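Local coordinates for Low temperature requirement C protein (PDB 1Y9I), which probably acts as a phosphatidylglycerophosphatase and binds one magnesium and one calcium ion in a binuclear site within an all-helical fold, at residues L56-V61 against V106-S111; V97-A102 against L143-G148; E24-A29 against I47-V52; E30-L35 against A152-R157; V73-G78 against I137-F142. One frame throughout, in Å; residues are numbered along the deposited sequence.

How the contacts relate
From the N terminus, helix 25-36 first packs on helix 45-56, and contact 3 closes this short loop. The same helix 25-36 meets helix 143-160 in contact 4, which closes the longest loop and encloses contacts 1, 2 and 5. Contacts 3 and 4 cross, and Asn51 OD1 joins Arg157 NH1 between them. Contact 1 ties the start of helix 59-76 to the loop after helix 97-106. Contact 2 joins helix 97-106 to helix 143-160. Contact 5 ties the end of helix 59-76 to the loop before helix 143-160. Contacts 1, 2 and 5 cross one another. Contacts 2 and 5 share the magnesium ion. Contacts 3 and 4 lie about 25 and 26 Å from contact 5, centre to centre.

Contact 1: L56-V61 against V106-S111; sequences LRKREV and VNVYGS
The N-terminal end of helix 59-76, with Lys58 as its N-cap residue, packs here on the loop that links helices 97-106 and 114-123 in this all-helical fold. Val108 carries the contact, and its two methyls have separate partners. CG1 lies against the aliphatic chain of Lys58, 3.6 Å from Lys58 CG and 3.7 Å from Lys58 CD. The Lys58 chain turns at CB-CG (chi2 -70°), which brings its methylenes across this methyl at a slant. The other methyl, Val108 CG2, meets Val61 CG2 at 3.8 Å, the two side chains lying about at right angles. It also touches Glu60 CB at 3.9 Å.

Glu60 gives only its CB and CG to this packing. Its carboxylate goes to the backbone N of Ser111 of the second subunit, so the contact borders a subunit interface. Two backbone bonds, Tyr109 N to Val106 O and Gly110 N to Asn107 O, tighten the turn that carries Val108. Tyr109 reaches back toward Lys58 and also packs on Ala153 and Arg157 of helix 143-160. The lysine chain crosses the tyrosine side chain at about a right angle, and the carbon Lys58 CE passes 3.5 Å from Tyr109 OH.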
# COMPACT_ATOMS: atom_id res chain seq x y z
N LEU A 56 -6.01 -14.91 -11.89
CA LEU A 56 -5.09 -16.01 -11.60
C LEU A 56 -3.95 -16.14 -12.61
O LEU A 56 -2.98 -16.85 -12.35
CB LEU A 56 -5.86 -17.32 -11.50
CG LEU A 56 -6.82 -17.41 -10.30
CD1 LEU A 56 -7.56 -18.74 -10.33
CD2 LEU A 56 -6.03 -17.28 -9.00
N ARG A 57 -4.05 -15.45 -13.74
CA ARG A 57 -2.98 -15.50 -14.74
C ARG A 57 -1.89 -14.49 -14.42
O ARG A 57 -0.84 -14.47 -15.07
CB ARG A 57 -3.53 -15.21 -16.15
CG ARG A 57 -4.54 -16.23 -16.66
CD ARG A 57 -4.74 -16.10 -18.16
NE ARG A 57 -5.81 -16.97 -18.64
CZ ARG A 57 -7.09 -16.61 -18.70
NH1 ARG A 57 -7.47 -15.40 -18.32
NH2 ARG A 57 -7.99 -17.48 -19.14
N LYS A 58 -2.14 -13.64 -13.43
CA LYS A 58 -1.17 -12.63 -13.03
C LYS A 58 -0.07 -13.22 -12.16
O LYS A 58 -0.35 -13.84 -11.14
CB LYS A 58 -1.87 -11.50 -12.26
CG LYS A 58 -2.84 -10.67 -13.09
CD LYS A 58 -2.10 -9.81 -14.10
CE LYS A 58 -3.06 -8.88 -14.82
NZ LYS A 58 -2.34 -7.93 -15.71
N ARG A 59 1.18 -13.00 -12.56
CA ARG A 59 2.32 -13.50 -11.82
C ARG A 59 2.29 -12.99 -10.37
O ARG A 59 2.58 -13.74 -9.44
CB ARG A 59 3.62 -13.07 -12.50
CG ARG A 59 4.86 -13.80 -12.01
CD ARG A 59 6.12 -13.24 -12.66
NE ARG A 59 7.29 -14.07 -12.39
CZ ARG A 59 7.53 -15.24 -12.98
NH1 ARG A 59 6.67 -15.71 -13.88
NH2 ARG A 59 8.61 -15.94 -12.67
N GLU A 60 1.94 -11.72 -10.20
CA GLU A 60 1.89 -11.10 -8.87
C GLU A 60 0.93 -11.89 -7.96
O GLU A 60 1.20 -12.10 -6.76
CB GLU A 60 1.41 -9.65 -9.00
CG GLU A 60 1.53 -8.79 -7.76
CD GLU A 60 2.91 -8.18 -7.59
OE1 GLU A 60 3.03 -7.18 -6.85
OE2 GLU A 60 3.88 -8.71 -8.18
N VAL A 61 -0.19 -12.31 -8.52
CA VAL A 61 -1.19 -13.07 -7.78
C VAL A 61 -0.66 -14.47 -7.47
O VAL A 61 -0.81 -14.97 -6.36
CB VAL A 61 -2.50 -13.18 -8.58
CG1 VAL A 61 -3.48 -14.13 -7.90
CG2 VAL A 61 -3.11 -11.79 -8.72
N VAL A 106 -5.13 -7.69 -4.57
CA VAL A 106 -6.12 -6.66 -4.90
C VAL A 106 -5.50 -5.58 -5.79
O VAL A 106 -6.11 -5.14 -6.78
CB VAL A 106 -6.65 -5.97 -3.63
CG1 VAL A 106 -7.62 -4.86 -4.00
CG2 VAL A 106 -7.32 -6.99 -2.73
N ASN A 107 -4.31 -5.14 -5.42
CA ASN A 107 -3.62 -4.08 -6.15
C ASN A 107 -3.39 -4.31 -7.63
O ASN A 107 -3.20 -3.34 -8.37
CB ASN A 107 -2.30 -3.75 -5.47
CG ASN A 107 -2.43 -2.61 -4.50
OD1 ASN A 107 -1.79 -2.59 -3.44
ND2 ASN A 107 -3.26 -1.63 -4.85
N VAL A 108 -3.40 -5.56 -8.07
CA VAL A 108 -3.18 -5.84 -9.48
C VAL A 108 -4.22 -5.12 -10.34
O VAL A 108 -3.97 -4.85 -11.52
CB VAL A 108 -3.23 -7.36 -9.77
CG1 VAL A 108 -2.99 -7.61 -11.24
CG2 VAL A 108 -2.16 -8.07 -8.96
N TYR A 109 -5.38 -4.82 -9.76
CA TYR A 109 -6.40 -4.09 -10.50
C TYR A 109 -6.76 -2.76 -9.86
O TYR A 109 -7.83 -2.20 -10.10
CB TYR A 109 -7.64 -4.97 -10.72
CG TYR A 109 -7.42 -5.96 -11.85
CD1 TYR A 109 -7.34 -5.53 -13.17
CD2 TYR A 109 -7.23 -7.32 -11.59
CE1 TYR A 109 -7.07 -6.41 -14.21
CE2 TYR A 109 -6.95 -8.22 -12.62
CZ TYR A 109 -6.87 -7.75 -13.93
OH TYR A 109 -6.58 -8.62 -14.96
N GLY A 110 -5.86 -2.24 -9.02
CA GLY A 110 -6.08 -0.94 -8.42
C GLY A 110 -6.86 -0.79 -7.13
O GLY A 110 -7.48 -1.73 -6.62
N SER A 111 -6.81 0.43 -6.61
CA SER A 111 -7.46 0.79 -5.35
C SER A 111 -8.98 0.65 -5.32
O SER A 111 -9.56 0.57 -4.24
CB SER A 111 -7.09 2.23 -4.99
OG SER A 111 -7.44 3.10 -6.04

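Contact 2: V97-A102 against L143-G148. With MG (magnesium ion), chain F; CA (calcium ion), chain E.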
# COMPACT_ATOMS: atom_id res chain seq x y z
N VAL A 97 -0.09 -9.86 8.67
CA VAL A 97 0.73 -10.16 7.51
C VAL A 97 -0.12 -10.83 6.42
O VAL A 97 0.14 -10.63 5.23
CB VAL A 97 1.95 -11.05 7.88
CG1 VAL A 97 2.79 -11.34 6.64
CG2 VAL A 97 2.81 -10.33 8.91
N ASP A 98 -1.15 -11.58 6.82
CA ASP A 98 -2.01 -12.23 5.84
C ASP A 98 -2.81 -11.19 5.04
O ASP A 98 -3.03 -11.36 3.84
CB ASP A 98 -2.95 -13.27 6.50
CG ASP A 98 -3.64 -12.77 7.76
OD1 ASP A 98 -2.95 -12.22 8.65
OD2 ASP A 98 -4.87 -12.95 7.88
N GLU A 99 -3.22 -10.11 5.71
CA GLU A 99 -3.97 -9.05 5.03
C GLU A 99 -3.04 -8.26 4.10
O GLU A 99 -3.47 -7.76 3.05
CB GLU A 99 -4.60 -8.10 6.05
CG GLU A 99 -5.81 -8.66 6.81
CD GLU A 99 -5.45 -9.54 8.01
OE1 GLU A 99 -4.25 -9.76 8.27
OE2 GLU A 99 -6.37 -10.01 8.70
N ILE A 100 -1.77 -8.14 4.48
CA ILE A 100 -0.79 -7.41 3.68
C ILE A 100 -0.52 -8.15 2.37
O ILE A 100 -0.53 -7.56 1.29
CB ILE A 100 0.55 -7.26 4.46
CG1 ILE A 100 0.40 -6.19 5.54
CG2 ILE A 100 1.69 -6.94 3.52
CD1 ILE A 100 0.20 -4.79 5.01
N LEU A 101 -0.27 -9.45 2.48
CA LEU A 101 -0.00 -10.26 1.30
C LEU A 101 -1.18 -10.23 0.33
O LEU A 101 -1.00 -10.07 -0.88
CB LEU A 101 0.28 -11.71 1.73
CG LEU A 101 0.52 -12.72 0.61
CD1 LEU A 101 1.77 -12.35 -0.18
CD2 LEU A 101 0.64 -14.10 1.22
N ALA A 102 -2.39 -10.36 0.86
CA ALA A 102 -3.60 -10.36 0.04
C ALA A 102 -3.85 -9.01 -0.64
O ALA A 102 -4.42 -8.95 -1.74
CB ALA A 102 -4.80 -10.75 0.88
N LEU A 143 -5.09 -18.16 3.38
CA LEU A 143 -6.01 -18.47 2.30
C LEU A 143 -7.32 -17.68 2.31
O LEU A 143 -7.84 -17.35 1.24
CB LEU A 143 -6.31 -19.97 2.27
CG LEU A 143 -7.19 -20.42 1.09
CD1 LEU A 143 -6.57 -19.96 -0.22
CD2 LEU A 143 -7.34 -21.93 1.11
N ASP A 144 -7.87 -17.39 3.49
CA ASP A 144 -9.12 -16.63 3.50
C ASP A 144 -8.93 -15.26 2.86
O ASP A 144 -9.78 -14.82 2.07
CB ASP A 144 -9.73 -16.51 4.91
CG ASP A 144 -8.73 -16.06 5.96
OD1 ASP A 144 -7.71 -15.43 5.62
OD2 ASP A 144 -9.00 -16.32 7.15
N ASP A 145 -7.83 -14.59 3.18
CA ASP A 145 -7.53 -13.27 2.61
C ASP A 145 -7.27 -13.40 1.11
O ASP A 145 -7.70 -12.56 0.32
CB ASP A 145 -6.28 -12.66 3.24
CG ASP A 145 -6.40 -12.49 4.73
OD1 ASP A 145 -7.12 -11.57 5.16
OD2 ASP A 145 -5.78 -13.28 5.47
N ILE A 146 -6.55 -14.45 0.73
CA ILE A 146 -6.22 -14.68 -0.67
C ILE A 146 -7.48 -14.81 -1.53
O ILE A 146 -7.60 -14.20 -2.59
CB ILE A 146 -5.34 -15.95 -0.83
CG1 ILE A 146 -3.92 -15.65 -0.33
CG2 ILE A 146 -5.34 -16.41 -2.27
CD1 ILE A 146 -3.01 -16.88 -0.25
N VAL A 147 -8.43 -15.62 -1.06
CA VAL A 147 -9.67 -15.85 -1.79
C VAL A 147 -10.49 -14.56 -1.86
O VAL A 147 -10.99 -14.20 -2.93
CB VAL A 147 -10.48 -16.97 -1.12
CG1 VAL A 147 -11.85 -17.13 -1.79
CG2 VAL A 147 -9.70 -18.27 -1.21
N GLY A 148 -10.60 -13.86 -0.74
CA GLY A 148 -11.34 -12.61 -0.75
C GLY A 148 -10.70 -11.60 -1.68
O GLY A 148 -11.39 -10.86 -2.39
MG MG F . -6.34 -14.22 7.31
CA CA E . -4.79 -11.43 10.05
O HOH W 1 -7.38 -15.16 8.71
O HOH W 2 -7.05 -12.54 10.14
O HOH W 3 -5.96 -10.02 11.71
O HOH W 4 -4.41 -13.30 11.50
O HOH W 5 -7.69 -12.64 7.30
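Asp98 and Asp145 bring their carboxylates together on the magnesium ion of a binuclear metal site. In Asp98, CB lies 3.0 Å from Asp145 OD2. With chi1 at 46°, CG sits between the backbone N and the carbonyl carbon, and the carboxylate faces both ions. OD1 binds calcium. OD2 bridges the metals, at 2.0 Å from magnesium and 2.6 Å from calcium. It is also 2.6 Å from Asp145 OD2, a close approach between two oxygens that both bind magnesium. The two carboxylate planes are 65° apart.

Glu99 grips calcium with both oxygens, and three waters and Tyr95 O complete its shell. Asp145 OD2 binds magnesium at 2.1 Å, and Asp144 OD1 is more distant, at 2.5 Å. Thr141 O and two waters complete that shell. Ala102 CB touches Asp145 CB at 3.4 Å. The helix segments 97-102 and 143-148 run in similar directions, 27° apart. Helix 114-123 touches Asp145 and Ala102 through Tyr117, while helix 59-76 packs on Leu101 and Ile146.

Contact 3: E24-A29 against I47-V52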
# COMPACT_ATOMS: atom_id res chain seq x y z
N GLU A 24 -12.48 -23.96 -5.44
CA GLU A 24 -12.65 -24.11 -6.88
C GLU A 24 -12.90 -22.74 -7.49
O GLU A 24 -13.33 -21.81 -6.81
CB GLU A 24 -13.85 -25.03 -7.17
CG GLU A 24 -13.76 -26.44 -6.60
CD GLU A 24 -12.73 -27.31 -7.30
OE1 GLU A 24 -12.45 -27.06 -8.49
OE2 GLU A 24 -12.22 -28.26 -6.67
N ILE A 25 -12.62 -22.61 -8.79
CA ILE A 25 -12.82 -21.35 -9.50
C ILE A 25 -14.23 -20.81 -9.29
O ILE A 25 -14.41 -19.62 -9.03
CB ILE A 25 -12.58 -21.53 -11.02
CG1 ILE A 25 -11.14 -21.99 -11.27
CG2 ILE A 25 -12.88 -20.23 -11.76
CD1 ILE A 25 -10.08 -21.06 -10.72
N ASP A 26 -15.23 -21.68 -9.40
CA ASP A 26 -16.63 -21.29 -9.23
C ASP A 26 -16.94 -20.74 -7.84
O ASP A 26 -17.83 -19.90 -7.69
CB ASP A 26 -17.55 -22.48 -9.53
CG ASP A 26 -17.87 -22.60 -11.01
OD1 ASP A 26 -16.98 -22.33 -11.84
OD2 ASP A 26 -19.02 -22.97 -11.34
N ASP A 27 -16.21 -21.20 -6.83
CA ASP A 27 -16.44 -20.71 -5.47
C ASP A 27 -16.04 -19.24 -5.41
O ASP A 27 -16.71 -18.42 -4.77
CB ASP A 27 -15.62 -21.52 -4.46
CG ASP A 27 -15.97 -23.00 -4.48
OD1 ASP A 27 -17.17 -23.33 -4.50
OD2 ASP A 27 -15.03 -23.83 -4.46
N ILE A 28 -14.94 -18.90 -6.09
CA ILE A 28 -14.48 -17.52 -6.10
C ILE A 28 -15.39 -16.68 -6.99
O ILE A 28 -15.71 -15.54 -6.66
CB ILE A 28 -13.03 -17.42 -6.64
CG1 ILE A 28 -12.11 -18.37 -5.86
CG2 ILE A 28 -12.53 -15.98 -6.46
CD1 ILE A 28 -10.64 -18.23 -6.22
N ALA A 29 -15.83 -17.26 -8.11
CA ALA A 29 -16.72 -16.56 -9.04
C ALA A 29 -18.01 -16.14 -8.34
O ALA A 29 -18.55 -15.06 -8.61
CB ALA A 29 -17.03 -17.46 -10.23
N ILE A 47 -19.36 -14.58 -16.67
CA ILE A 47 -18.44 -13.46 -16.82
C ILE A 47 -17.63 -13.27 -15.54
O ILE A 47 -16.50 -12.80 -15.58
CB ILE A 47 -19.19 -12.15 -17.18
CG1 ILE A 47 -18.18 -11.02 -17.41
CG2 ILE A 47 -20.14 -11.75 -16.07
CD1 ILE A 47 -17.25 -11.26 -18.58
N CYS A 48 -18.20 -13.64 -14.40
CA CYS A 48 -17.49 -13.52 -13.13
C CYS A 48 -16.35 -14.54 -13.15
O CYS A 48 -15.23 -14.25 -12.73
CB CYS A 48 -18.44 -13.80 -11.96
SG CYS A 48 -19.72 -12.53 -11.72
N ARG A 49 -16.65 -15.73 -13.66
CA ARG A 49 -15.67 -16.81 -13.77
C ARG A 49 -14.49 -16.37 -14.64
O ARG A 49 -13.32 -16.60 -14.29
CB ARG A 49 -16.34 -18.04 -14.38
CG ARG A 49 -15.44 -19.25 -14.55
CD ARG A 49 -16.21 -20.40 -15.20
NE ARG A 49 -17.38 -20.77 -14.41
CZ ARG A 49 -18.63 -20.76 -14.88
NH1 ARG A 49 -18.88 -20.39 -16.13
NH2 ARG A 49 -19.63 -21.12 -14.08
N GLN A 50 -14.79 -15.75 -15.78
CA GLN A 50 -13.75 -15.29 -16.71
C GLN A 50 -12.81 -14.27 -16.07
O GLN A 50 -11.61 -14.27 -16.32
CB GLN A 50 -14.39 -14.66 -17.95
CG GLN A 50 -15.15 -15.62 -18.85
CD GLN A 50 -15.75 -14.93 -20.06
OE1 GLN A 50 -15.04 -14.25 -20.80
NE2 GLN A 50 -17.05 -15.08 -20.25
N ASN A 51 -13.37 -13.38 -15.25
CA ASN A 51 -12.54 -12.37 -14.60
C ASN A 51 -11.66 -13.01 -13.53
O ASN A 51 -10.53 -12.56 -13.31
CB ASN A 51 -13.42 -11.27 -14.01
CG ASN A 51 -13.80 -10.21 -15.04
OD1 ASN A 51 -13.00 -9.33 -15.37
ND2 ASN A 51 -15.03 -10.30 -15.56
N VAL A 52 -12.16 -14.06 -12.88
CA VAL A 52 -11.36 -14.76 -11.87
C VAL A 52 -10.18 -15.40 -12.58
O VAL A 52 -9.04 -15.32 -12.11
CB VAL A 52 -12.19 -15.85 -11.15
CG1 VAL A 52 -11.27 -16.73 -10.29
CG2 VAL A 52 -13.26 -15.21 -10.27
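Val52 and Ala29 form the close apolar part of this crossing between helix 25-36 and helix 45-56, whose short segments run at 111°. Val52 CG2 rests on the backbone of Ala29, 3.9 Å from Ala29 CA, and touches Ile28 CG2 at 4.0 Å. Val52 CG1 reaches Ile25 CG2 at 4.1 Å. The segments come nearest at Ala29, with Ala29 CA 4.9 Å from Arg49 CA. Ala29 CB lies 3.8 Å from Arg49 CA, and Ala29 O meets Cys48 CB. Helix 143-160 covers this side through Ile150 and Ala154, which pack on Ile28 and Val52.

The more open side is held by charge. Arg49 runs out with CG anti to the backbone N and bends at chi3, -58°, which turns the edge of the guanidinium to Asp26. Its CG passes Ile25 CG2. In this salt bridge Arg49 NE bonds Asp26 OD1 at 3.0 Å, on the syn side but tilted out of the carboxylate plane. The Arg49 NH2 to Asp26 OD2 bond, 3.4 Å, is weak. The flat groups are 21° apart. Asp46 makes a second salt bridge to Arg49 NH1. Two carboxylates thus share one guanidinium, which probably limits its rotation and offsets its charge.

Contact 4: E30-L35 against A152-R157; sequences ELVLFL and AAAASR
Val32 has CG1 anti to its own backbone N (chi1 175°), and this turn aims its two methyls at two successive alanines of segment 152-157. Leu35, one turn on, holds CG anti to the carbonyl carbon (chi1 -67°) and is extended at chi2. That carries CD1 onto the same helix. Val32 CG2 meets Ala154 CB at 3.5 Å. Val32 CG1 lies over the backbone of Ala155, 4.1 Å from Ala155 CA. Leu35 CD1 touches two residues a turn apart, at 4.0 Å from both Ala155 CB and Ala152 CA.

This is apolar helix-on-helix packing in the bundle, joining helix 25-36 to the long helix 143-160. The axes of the two segments approach to 8.8 Å and cross at -57°. The run Ala152 to Ala155 presents no side chain larger than a methyl, so the larger residues of segment 30-35 can reach its backbone. No hydrogen bond links the two segments. Nearby, Gln36 NE2 bonds to Ala155 O. Helix 45-56 covers Val32 through Cys48 and Val52, and Asn116 of helix 114-123 touches Leu35.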
# COMPACT_ATOMS: atom_id res chain seq x y z
N GLU A 30 -18.52 -17.01 -7.46
CA GLU A 30 -19.74 -16.72 -6.71
C GLU A 30 -19.56 -15.48 -5.84
O GLU A 30 -20.51 -14.73 -5.60
CB GLU A 30 -20.11 -17.92 -5.83
CG GLU A 30 -20.72 -19.08 -6.60
CD GLU A 30 -22.18 -18.85 -6.94
OE1 GLU A 30 -22.49 -17.85 -7.61
OE2 GLU A 30 -23.02 -19.68 -6.53
N LEU A 31 -18.33 -15.28 -5.36
CA LEU A 31 -18.00 -14.13 -4.52
C LEU A 31 -18.03 -12.86 -5.37
O LEU A 31 -18.49 -11.81 -4.93
CB LEU A 31 -16.61 -14.29 -3.90
CG LEU A 31 -16.38 -15.43 -2.89
CD1 LEU A 31 -14.92 -15.39 -2.37
CD2 LEU A 31 -17.35 -15.29 -1.74
N VAL A 32 -17.51 -12.97 -6.59
CA VAL A 32 -17.50 -11.82 -7.49
C VAL A 32 -18.95 -11.46 -7.79
O VAL A 32 -19.30 -10.28 -7.85
CB VAL A 32 -16.77 -12.16 -8.80
CG1 VAL A 32 -16.87 -10.99 -9.77
CG2 VAL A 32 -15.30 -12.49 -8.52
N LEU A 33 -19.79 -12.47 -7.98
CA LEU A 33 -21.20 -12.24 -8.27
C LEU A 33 -21.83 -11.51 -7.08
O LEU A 33 -22.57 -10.55 -7.24
CB LEU A 33 -21.91 -13.58 -8.50
CG LEU A 33 -23.39 -13.54 -8.90
CD1 LEU A 33 -23.53 -12.84 -10.24
CD2 LEU A 33 -23.94 -14.95 -8.98
N PHE A 34 -21.49 -11.97 -5.87
CA PHE A 34 -22.00 -11.39 -4.63
C PHE A 34 -21.61 -9.91 -4.52
O PHE A 34 -22.39 -9.08 -4.05
CB PHE A 34 -21.41 -12.15 -3.44
CG PHE A 34 -21.82 -11.59 -2.11
CD1 PHE A 34 -23.06 -11.89 -1.56
CD2 PHE A 34 -20.95 -10.78 -1.39
CE1 PHE A 34 -23.44 -11.37 -0.33
CE2 PHE A 34 -21.32 -10.25 -0.16
CZ PHE A 34 -22.57 -10.55 0.38
N LEU A 35 -20.40 -9.59 -4.97
CA LEU A 35 -19.90 -8.22 -4.91
C LEU A 35 -20.44 -7.26 -5.97
O LEU A 35 -20.59 -6.06 -5.71
CB LEU A 35 -18.38 -8.22 -5.04
CG LEU A 35 -17.56 -8.84 -3.91
CD1 LEU A 35 -16.09 -8.83 -4.29
CD2 LEU A 35 -17.78 -8.04 -2.63
N ALA A 152 -12.16 -9.70 -5.02
CA ALA A 152 -12.17 -8.25 -5.11
C ALA A 152 -11.42 -7.77 -6.35
O ALA A 152 -11.85 -6.82 -7.01
CB ALA A 152 -11.55 -7.64 -3.85
N ALA A 153 -10.30 -8.41 -6.66
CA ALA A 153 -9.53 -8.02 -7.83
C ALA A 153 -10.35 -8.32 -9.08
O ALA A 153 -10.39 -7.50 -10.01
CB ALA A 153 -8.21 -8.79 -7.87
N ALA A 154 -11.00 -9.48 -9.10
CA ALA A 154 -11.82 -9.90 -10.23
C ALA A 154 -13.00 -8.94 -10.38
O ALA A 154 -13.38 -8.59 -11.50
CB ALA A 154 -12.32 -11.33 -10.02
N ALA A 155 -13.59 -8.51 -9.26
CA ALA A 155 -14.71 -7.58 -9.30
C ALA A 155 -14.26 -6.23 -9.87
O ALA A 155 -15.02 -5.55 -10.57
CB ALA A 155 -15.28 -7.37 -7.89
N SER A 156 -13.02 -5.86 -9.58
CA SER A 156 -12.46 -4.61 -10.07
C SER A 156 -12.22 -4.69 -11.58
O SER A 156 -12.53 -3.75 -12.33
CB SER A 156 -11.14 -4.31 -9.36
OG SER A 156 -10.49 -3.20 -9.95
N ARG A 157 -11.69 -5.81 -12.04
CA ARG A 157 -11.45 -5.97 -13.47
C ARG A 157 -12.79 -5.87 -14.20
O ARG A 157 -12.90 -5.26 -15.27
CB ARG A 157 -10.78 -7.32 -13.77
CG ARG A 157 -10.49 -7.51 -15.26
CD ARG A 157 -9.82 -8.84 -15.56
NE ARG A 157 -9.41 -8.92 -16.96
CZ ARG A 157 -10.25 -9.00 -17.99
NH1 ARG A 157 -11.56 -9.02 -17.77
NH2 ARG A 157 -9.79 -9.04 -19.23

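Contact 5: V73-G78 against I137-F142. With MG (magnesium ion), chain F.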
# COMPACT_ATOMS: atom_id res chain seq x y z
N VAL A 73 -0.09 -24.20 5.43
CA VAL A 73 0.25 -25.62 5.45
C VAL A 73 1.33 -25.92 6.48
O VAL A 73 1.25 -26.91 7.21
CB VAL A 73 0.71 -26.07 4.04
CG1 VAL A 73 1.21 -27.52 4.08
CG2 VAL A 73 -0.44 -25.94 3.06
N MSE A 74 2.34 -25.07 6.56
CA MSE A 74 3.41 -25.27 7.53
C MSE A 74 2.85 -25.14 8.95
O MSE A 74 3.27 -25.84 9.86
CB MSE A 74 4.54 -24.25 7.31
CG MSE A 74 5.34 -24.51 6.05
SE MSE A 74 6.15 -26.28 6.10
CE MSE A 74 7.54 -26.03 4.76
N ALA A 75 1.88 -24.24 9.11
CA ALA A 75 1.25 -24.03 10.41
C ALA A 75 0.45 -25.27 10.81
O ALA A 75 0.45 -25.66 11.99
CB ALA A 75 0.33 -22.80 10.34
N GLU A 76 -0.23 -25.88 9.85
CA GLU A 76 -1.02 -27.08 10.11
C GLU A 76 -0.12 -28.23 10.54
O GLU A 76 -0.50 -29.06 11.36
CB GLU A 76 -1.78 -27.53 8.87
CG GLU A 76 -2.79 -26.54 8.32
CD GLU A 76 -3.70 -27.16 7.29
OE1 GLU A 76 -3.20 -27.94 6.45
OE2 GLU A 76 -4.91 -26.87 7.30
N LYS A 77 1.07 -28.29 9.95
CA LYS A 77 2.03 -29.35 10.24
C LYS A 77 2.88 -29.07 11.48
O LYS A 77 3.67 -29.92 11.90
CB LYS A 77 2.96 -29.56 9.05
CG LYS A 77 2.29 -30.08 7.79
CD LYS A 77 3.28 -30.13 6.64
CE LYS A 77 2.62 -30.60 5.35
NZ LYS A 77 3.56 -30.50 4.20
N GLY A 78 2.72 -27.89 12.07
CA GLY A 78 3.49 -27.54 13.25
C GLY A 78 4.98 -27.40 12.96
O GLY A 78 5.82 -27.71 13.81
N ILE A 137 -7.56 -27.86 13.54
CA ILE A 137 -6.64 -28.69 12.77
C ILE A 137 -6.29 -28.02 11.43
O ILE A 137 -5.13 -27.98 11.03
CB ILE A 137 -7.23 -30.09 12.48
CG1 ILE A 137 -8.58 -29.96 11.78
CG2 ILE A 137 -7.38 -30.87 13.78
CD1 ILE A 137 -9.22 -31.29 11.42
N ALA A 138 -7.30 -27.49 10.76
CA ALA A 138 -7.09 -26.81 9.48
C ALA A 138 -6.75 -25.35 9.72
O ALA A 138 -7.33 -24.70 10.59
CB ALA A 138 -8.33 -26.93 8.61
N VAL A 139 -5.80 -24.83 8.95
CA VAL A 139 -5.38 -23.44 9.07
C VAL A 139 -5.56 -22.75 7.72
O VAL A 139 -5.06 -23.22 6.71
CB VAL A 139 -3.89 -23.35 9.51
CG1 VAL A 139 -3.45 -21.90 9.58
CG2 VAL A 139 -3.72 -24.02 10.87
N HIS A 140 -6.31 -21.65 7.71
CA HIS A 140 -6.57 -20.91 6.48
C HIS A 140 -6.34 -19.42 6.73
O HIS A 140 -6.99 -18.57 6.11
CB HIS A 140 -8.01 -21.14 6.02
CG HIS A 140 -8.29 -22.56 5.61
ND1 HIS A 140 -7.74 -23.12 4.48
CD2 HIS A 140 -9.06 -23.52 6.17
CE1 HIS A 140 -8.16 -24.37 4.37
NE2 HIS A 140 -8.96 -24.63 5.38
N THR A 141 -5.42 -19.12 7.63
CA THR A 141 -5.08 -17.76 8.00
C THR A 141 -4.74 -16.90 6.78
O THR A 141 -5.17 -15.76 6.67
CB THR A 141 -3.91 -17.77 8.98
OG1 THR A 141 -4.31 -18.47 10.17
CG2 THR A 141 -3.48 -16.36 9.34
N PHE A 142 -3.97 -17.46 5.85
CA PHE A 142 -3.60 -16.72 4.65
C PHE A 142 -4.57 -16.94 3.50
O PHE A 142 -4.85 -16.02 2.73
CB PHE A 142 -2.20 -17.13 4.20
CG PHE A 142 -1.12 -16.52 5.02
CD1 PHE A 142 -0.55 -15.30 4.65
CD2 PHE A 142 -0.69 -17.13 6.19
CE1 PHE A 142 0.42 -14.70 5.44
CE2 PHE A 142 0.29 -16.53 6.99
CZ PHE A 142 0.84 -15.31 6.61
MG MG F . -6.34 -14.22 7.31
O HOH W 6 -3.07 -29.32 12.05
O HOH W 5 -7.69 -12.64 7.30
O HOH W 1 -7.38 -15.16 8.71
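The flat carboxylate of Glu76 meets the backbone of Ala138 and Val139 through one oxygen. OE2 uses its anti lone pair, the one away from OE1, to accept a 2.8 Å hydrogen bond from Val139 N, with an N-H...O angle of 161°. The same oxygen lies 3.1 Å from Ala138 CA. OE2 also makes a salt bridge with Arg21 NH2, so this oxygen has two partners. The Glu76 chain is extended beyond CG (chi2 -168°) and slides past Val139 in the opposite direction, with Glu76 CG 3.6 Å from Val139 CB.

Beside this, Ala75 CB touches Val139 CG1 at 4.0 Å. A water donates to both Glu76 O and Ile137 O and joins the two backbones. Helix 59-76 ends in a Schellman motif at Gly78, which has positive phi. Further along segment 137-142, Thr141 O binds magnesium at 2.0 Å. The end of helix 59-76 is thus bonded to the loop that gives this backbone ligand to the binuclear metal site.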